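Local coordinates for pentacotripeptide-repeat region of PRORP domain-containing protein (Brachypodium distachyon, PDB 4ME2) that probably binds RNA, such as group II introns, in the chloroplast through its pentatricopeptide helix-turn-helix repeats, at residues H51-L56 against M89-R94; A193-G198 against Y205-M210. All coordinates share one frame; numbering follows the deposited sequence.

Interaction 1 of 2, residues H51-L56 against M89-R94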
loop_
_atom_site.group_PDB
_atom_site.type_symbol
_atom_site.label_atom_id
_atom_site.label_comp_id
_atom_site.label_asym_id
_atom_site.label_seq_id
_atom_site.Cartn_x
_atom_site.Cartn_y
_atom_site.Cartn_z
ATOM N N HIS A 51 -24.967 -5.242 -5.170
ATOM C CA HIS A 51 -25.354 -4.357 -6.264
ATOM C C HIS A 51 -24.201 -3.502 -6.715
ATOM O O HIS A 51 -23.988 -3.331 -7.915
ATOM C CB HIS A 51 -26.556 -3.492 -5.884
ATOM C CG HIS A 51 -27.882 -4.212 -5.975
ATOM N ND1 HIS A 51 -28.964 -3.835 -5.264
ATOM C CD2 HIS A 51 -28.272 -5.322 -6.727
ATOM C CE1 HIS A 51 -29.994 -4.655 -5.547
ATOM N NE2 HIS A 51 -29.570 -5.565 -6.441
ATOM N N ALA A 52 -23.437 -2.976 -5.756
ATOM C CA ALA A 52 -22.305 -2.105 -6.064
ATOM C C ALA A 52 -21.182 -2.850 -6.786
ATOM O O ALA A 52 -20.569 -2.310 -7.711
ATOM C CB ALA A 52 -21.785 -1.436 -4.801
ATOM N N VAL A 53 -20.919 -4.084 -6.368
ATOM C CA VAL A 53 -19.917 -4.915 -7.037
ATOM C C VAL A 53 -20.350 -5.172 -8.475
ATOM O O VAL A 53 -19.552 -5.055 -9.409
ATOM C CB VAL A 53 -19.697 -6.258 -6.303
ATOM C CG1 VAL A 53 -18.878 -7.225 -7.155
ATOM C CG2 VAL A 53 -19.013 -6.026 -4.964
ATOM N N GLN A 54 -21.621 -5.505 -8.666
ATOM C CA GLN A 54 -22.082 -5.785 -10.021
ATOM C C GLN A 54 -22.023 -4.555 -10.922
ATOM O O GLN A 54 -21.622 -4.652 -12.083
ATOM C CB GLN A 54 -23.453 -6.464 -10.017
ATOM C CG GLN A 54 -23.377 -7.908 -9.528
ATOM C CD GLN A 54 -22.338 -8.734 -10.280
ATOM O OE1 GLN A 54 -22.483 -8.998 -11.473
ATOM N NE2 GLN A 54 -21.281 -9.143 -9.581
ATOM N N ALA A 55 -22.392 -3.399 -10.375
ATOM C CA ALA A 55 -22.325 -2.139 -11.113
ATOM C C ALA A 55 -20.894 -1.796 -11.522
ATOM O O ALA A 55 -20.654 -1.389 -12.656
ATOM C CB ALA A 55 -22.940 -1.006 -10.304
ATOM N N LEU A 56 -19.942 -1.956 -10.603
ATOM C CA LEU A 56 -18.554 -1.631 -10.914
ATOM C C LEU A 56 -18.024 -2.524 -12.036
ATOM O O LEU A 56 -17.323 -2.054 -12.929
ATOM C CB LEU A 56 -17.666 -1.728 -9.668
ATOM C CG LEU A 56 -16.191 -1.362 -9.868
ATOM C CD1 LEU A 56 -16.044 -0.030 -10.581
ATOM C CD2 LEU A 56 -15.445 -1.344 -8.542
ATOM N N MET A 89 -15.270 -4.113 -1.532
ATOM C CA MET A 89 -13.839 -4.224 -1.801
ATOM C C MET A 89 -13.348 -5.658 -1.625
ATOM O O MET A 89 -12.665 -6.199 -2.496
ATOM C CB MET A 89 -13.049 -3.288 -0.883
ATOM C CG MET A 89 -11.557 -3.285 -1.147
ATOM S SD MET A 89 -10.686 -2.272 0.057
ATOM C CE MET A 89 -10.942 -3.238 1.540
ATOM N N ALA A 90 -13.711 -6.270 -0.503
ATOM C CA ALA A 90 -13.231 -7.610 -0.177
ATOM C C ALA A 90 -13.778 -8.645 -1.149
ATOM O O ALA A 90 -13.087 -9.601 -1.487
ATOM C CB ALA A 90 -13.591 -7.976 1.257
ATOM N N GLU A 91 -15.013 -8.460 -1.593
ATOM C CA GLU A 91 -15.593 -9.381 -2.565
ATOM C C GLU A 91 -14.926 -9.258 -3.934
ATOM O O GLU A 91 -14.715 -10.259 -4.623
ATOM C CB GLU A 91 -17.097 -9.179 -2.682
ATOM C CG GLU A 91 -17.773 -10.069 -3.723
ATOM C CD GLU A 91 -17.693 -11.562 -3.412
ATOM O OE1 GLU A 91 -17.220 -11.953 -2.322
ATOM O OE2 GLU A 91 -18.119 -12.363 -4.271
ATOM N N LEU A 92 -14.592 -8.037 -4.333
ATOM C CA LEU A 92 -13.838 -7.851 -5.570
ATOM C C LEU A 92 -12.459 -8.519 -5.477
ATOM O O LEU A 92 -12.000 -9.134 -6.441
ATOM C CB LEU A 92 -13.718 -6.367 -5.923
ATOM C CG LEU A 92 -15.006 -5.673 -6.367
ATOM C CD1 LEU A 92 -14.870 -4.176 -6.147
ATOM C CD2 LEU A 92 -15.374 -5.981 -7.817
ATOM N N GLN A 93 -11.814 -8.400 -4.315
ATOM C CA GLN A 93 -10.551 -9.090 -4.038
ATOM C C GLN A 93 -10.717 -10.600 -4.198
ATOM O O GLN A 93 -9.906 -11.250 -4.862
ATOM C CB GLN A 93 -10.056 -8.793 -2.616
ATOM C CG GLN A 93 -9.489 -7.402 -2.373
ATOM C CD GLN A 93 -9.116 -7.179 -0.912
ATOM O OE1 GLN A 93 -9.920 -6.672 -0.129
ATOM N NE2 GLN A 93 -7.901 -7.579 -0.537
ATOM N N ARG A 94 -11.775 -11.147 -3.597
ATOM C CA ARG A 94 -12.017 -12.596 -3.593
ATOM C C ARG A 94 -12.247 -13.137 -5.001
ATOM O O ARG A 94 -11.764 -14.221 -5.346
ATOM C CB ARG A 94 -13.208 -12.951 -2.694
ATOM C CG ARG A 94 -13.347 -14.441 -2.406
ATOM C CD ARG A 94 -14.715 -14.778 -1.829
ATOM N NE ARG A 94 -15.789 -14.487 -2.774
ATOM C CZ ARG A 94 -16.133 -15.274 -3.790
ATOM N NH1 ARG A 94 -15.488 -16.416 -4.003
ATOM N NH2 ARG A 94 -17.121 -14.918 -4.599
#

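Interaction 2 of 2, residues A193-G198 against Y205-M210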
loop_
_atom_site.group_PDB
_atom_site.type_symbol
_atom_site.label_atom_id
_atom_site.label_comp_id
_atom_site.label_asym_id
_atom_site.label_seq_id
_atom_site.Cartn_x
_atom_site.Cartn_y
_atom_site.Cartn_z
ATOM N N ALA A 193 11.336 7.027 4.088
ATOM C CA ALA A 193 10.426 7.966 4.746
ATOM C C ALA A 193 10.181 7.610 6.213
ATOM O O ALA A 193 10.261 8.478 7.083
ATOM C CB ALA A 193 9.110 8.072 3.986
ATOM N N ALA A 194 9.907 6.338 6.489
ATOM C CA ALA A 194 9.552 5.907 7.842
ATOM C C ALA A 194 10.762 5.665 8.745
ATOM O O ALA A 194 10.825 6.187 9.863
ATOM C CB ALA A 194 8.670 4.669 7.794
ATOM N N VAL A 195 11.718 4.877 8.255
ATOM C CA VAL A 195 12.858 4.438 9.064
ATOM C C VAL A 195 13.984 5.471 9.120
ATOM O O VAL A 195 14.368 5.918 10.202
ATOM C CB VAL A 195 13.415 3.081 8.579
ATOM C CG1 VAL A 195 14.721 2.751 9.287
ATOM C CG2 VAL A 195 12.394 1.975 8.798
ATOM N N ARG A 196 14.519 5.840 7.961
ATOM C CA ARG A 196 15.644 6.770 7.908
ATOM C C ARG A 196 15.257 8.177 8.347
ATOM O O ARG A 196 15.808 8.701 9.316
ATOM C CB ARG A 196 16.268 6.789 6.512
ATOM C CG ARG A 196 17.044 5.522 6.192
ATOM C CD ARG A 196 17.330 5.365 4.705
ATOM N NE ARG A 196 18.308 6.319 4.178
ATOM C CZ ARG A 196 19.622 6.266 4.389
ATOM N NH1 ARG A 196 20.153 5.318 5.150
ATOM N NH2 ARG A 196 20.410 7.180 3.847
ATOM N N LYS A 197 14.299 8.769 7.640
ATOM C CA LYS A 197 13.898 10.159 7.861
ATOM C C LYS A 197 12.869 10.340 8.978
ATOM O O LYS A 197 12.911 11.333 9.708
ATOM C CB LYS A 197 13.352 10.767 6.568
ATOM C CG LYS A 197 14.406 11.280 5.612
ATOM C CD LYS A 197 13.736 11.790 4.346
ATOM C CE LYS A 197 14.418 13.038 3.811
ATOM N NZ LYS A 197 15.371 12.776 2.691
ATOM N N GLY A 198 11.944 9.394 9.101
ATOM C CA GLY A 198 10.866 9.495 10.079
ATOM C C GLY A 198 11.268 8.995 11.449
ATOM O O GLY A 198 10.437 8.902 12.360
ATOM N N TYR A 205 15.514 -7.331 11.533
ATOM C CA TYR A 205 14.714 -7.907 10.455
ATOM C C TYR A 205 14.402 -6.921 9.322
ATOM O O TYR A 205 14.537 -7.271 8.159
ATOM C CB TYR A 205 13.428 -8.537 11.000
ATOM C CG TYR A 205 12.593 -9.242 9.956
ATOM C CD1 TYR A 205 13.151 -10.213 9.129
ATOM C CD2 TYR A 205 11.243 -8.939 9.802
ATOM C CE1 TYR A 205 12.392 -10.858 8.172
ATOM C CE2 TYR A 205 10.472 -9.583 8.852
ATOM C CZ TYR A 205 11.055 -10.538 8.041
ATOM O OH TYR A 205 10.300 -11.184 7.101
ATOM N N MET A 206 13.988 -5.700 9.651
ATOM C CA MET A 206 13.725 -4.706 8.607
ATOM C C MET A 206 14.973 -4.445 7.763
ATOM O O MET A 206 14.891 -4.346 6.538
ATOM C CB MET A 206 13.224 -3.397 9.206
ATOM C CG MET A 206 13.098 -2.256 8.206
ATOM S SD MET A 206 11.853 -2.525 6.929
ATOM C CE MET A 206 10.417 -1.789 7.703
ATOM N N TYR A 207 16.120 -4.328 8.426
ATOM C CA TYR A 207 17.379 -4.071 7.725
ATOM C C TYR A 207 17.739 -5.205 6.773
ATOM O O TYR A 207 18.154 -4.968 5.638
ATOM C CB TYR A 207 18.524 -3.840 8.715
ATOM C CG TYR A 207 18.344 -2.630 9.596
ATOM C CD1 TYR A 207 18.051 -1.385 9.051
ATOM C CD2 TYR A 207 18.479 -2.727 10.977
ATOM C CE1 TYR A 207 17.885 -0.271 9.855
ATOM C CE2 TYR A 207 18.313 -1.620 11.789
ATOM C CZ TYR A 207 18.021 -0.398 11.224
ATOM O OH TYR A 207 17.858 0.702 12.024
ATOM N N ARG A 208 17.586 -6.440 7.239
ATOM C CA ARG A 208 17.943 -7.593 6.427
ATOM C C ARG A 208 17.028 -7.710 5.212
ATOM O O ARG A 208 17.491 -8.013 4.115
ATOM C CB ARG A 208 17.906 -8.881 7.254
ATOM C CG ARG A 208 18.876 -8.899 8.429
ATOM C CD ARG A 208 18.897 -10.258 9.107
ATOM N NE ARG A 208 19.059 -11.328 8.123
ATOM C CZ ARG A 208 19.292 -12.605 8.411
ATOM N NH1 ARG A 208 19.400 -13.007 9.673
ATOM N NH2 ARG A 208 19.424 -13.485 7.426
ATOM N N VAL A 209 15.735 -7.466 5.419
ATOM C CA VAL A 209 14.766 -7.486 4.325
ATOM C C VAL A 209 15.217 -6.523 3.232
ATOM O O VAL A 209 15.289 -6.889 2.056
ATOM C CB VAL A 209 13.351 -7.088 4.804
ATOM C CG1 VAL A 209 12.417 -6.861 3.621
ATOM C CG2 VAL A 209 12.780 -8.156 5.727
ATOM N N MET A 210 15.535 -5.303 3.652
ATOM C CA MET A 210 15.842 -4.214 2.731
ATOM C C MET A 210 17.213 -4.363 2.074
ATOM O O MET A 210 17.334 -4.219 0.858
ATOM C CB MET A 210 15.697 -2.865 3.436
ATOM C CG MET A 210 14.250 -2.406 3.558
ATOM S SD MET A 210 13.517 -2.112 1.934
ATOM C CE MET A 210 14.549 -0.762 1.365
#

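Interaction 1 of 2, residues H51-L56 against M89-R94
Leu-92 reaches across from helix 82-94 and meets Val-53 and Leu-56, one turn apart on helix 47-59. Its two methyl groups divide the work. CD2 of Leu-92 lies 3.8 Å from CG1 of Val-53, and the two side chains run alongside in opposing directions. CD1 of Leu-92 lies 3.8 Å from CD2 of Leu-56, and there Leu-56 lies roughly perpendicular to Leu-92. With CG anti to the backbone nitrogen (chi1 -178°), Leu-56 extends CD2 to this partner. Val-53 turns CG1 to Leu-92, while CG2 of Val-53 comes to 4.3 Å from CB of Glu-91. That contact is made at the aliphatic root of Glu-91. Its carboxylate is held by Arg-94, whose NE and NH2 grip it side-on. NE of Arg-94 gives a nearly straight bond of 2.9 Å to OE1 of Glu-91, and NH2 forms a salt bridge of 2.8 Å to OE2. No hydrogen bond joins the two segments, and the packing between them is apolar. The segment axes come within 10.0 Å and make an angle of 55°. Around this contact, Leu-56 also packs on Ala-72 and Ala-76 of helix 66-77. Leu-92 also touches Ala-101 of helix 98-109, which follows next in the chain.

Interaction 2 of 2, residues A193-G198 against Y205-M210
Val-195 meets both Met-206 and Tyr-207 across the turn between two helices. Its CB points toward helix 204-216 and splits into two methyl groups with different partners. CG1 stands anti to the backbone nitrogen (chi1 171°). CG1 of Val-195 approaches the Tyr-207 ring obliquely, 4.4 Å from CE1. CG2 of Val-195 goes to Met-206 and lies 4.3 Å from its CG, the methylene before the sulfur. Both contacts are loose and apolar, and no hydrogen bond links the segments. The CA atoms of Val-195 and Met-206 are 9.2 Å apart, so the side chains span the distance. The tyrosine starts beside the contact, but its ring swings back toward the valine. That ring also meets Trp-233 of helix 220-236, with the planes at about 55°. Val-202, in the connecting loop, touches both Val-195 and Tyr-207. The backbone of 193-197 makes a wider, pi-type turn. Next to Val-195, Arg-196 forms salt bridges with Asp-229 and Glu-225. Two successive helices joined by a short loop, with apolar side chains packed between them, fit the helix-turn-helix architecture of pentatricopeptide repeat proteins.

Overall arrangement
From the N terminus, the chain runs through helix 47-59 and helix 66-77 before helix 82-94 returns to the first. Interaction 1 closes this loop, with 32 residues between its segments. The chain then passes through four more helices, from 98-109 to 168-180, before it reaches interaction 2. There the loop is much shorter. Six residues separate segment 193-198 from segment 205-210. The two contacts follow in series, neither nested nor crossed. The centres of interaction 1 and interaction 2 are about 35 Å apart, on opposite sides of the chain's centre. Interaction 1 ties together the N-terminal helices, and interaction 2 joins successive helices near the C-terminal end.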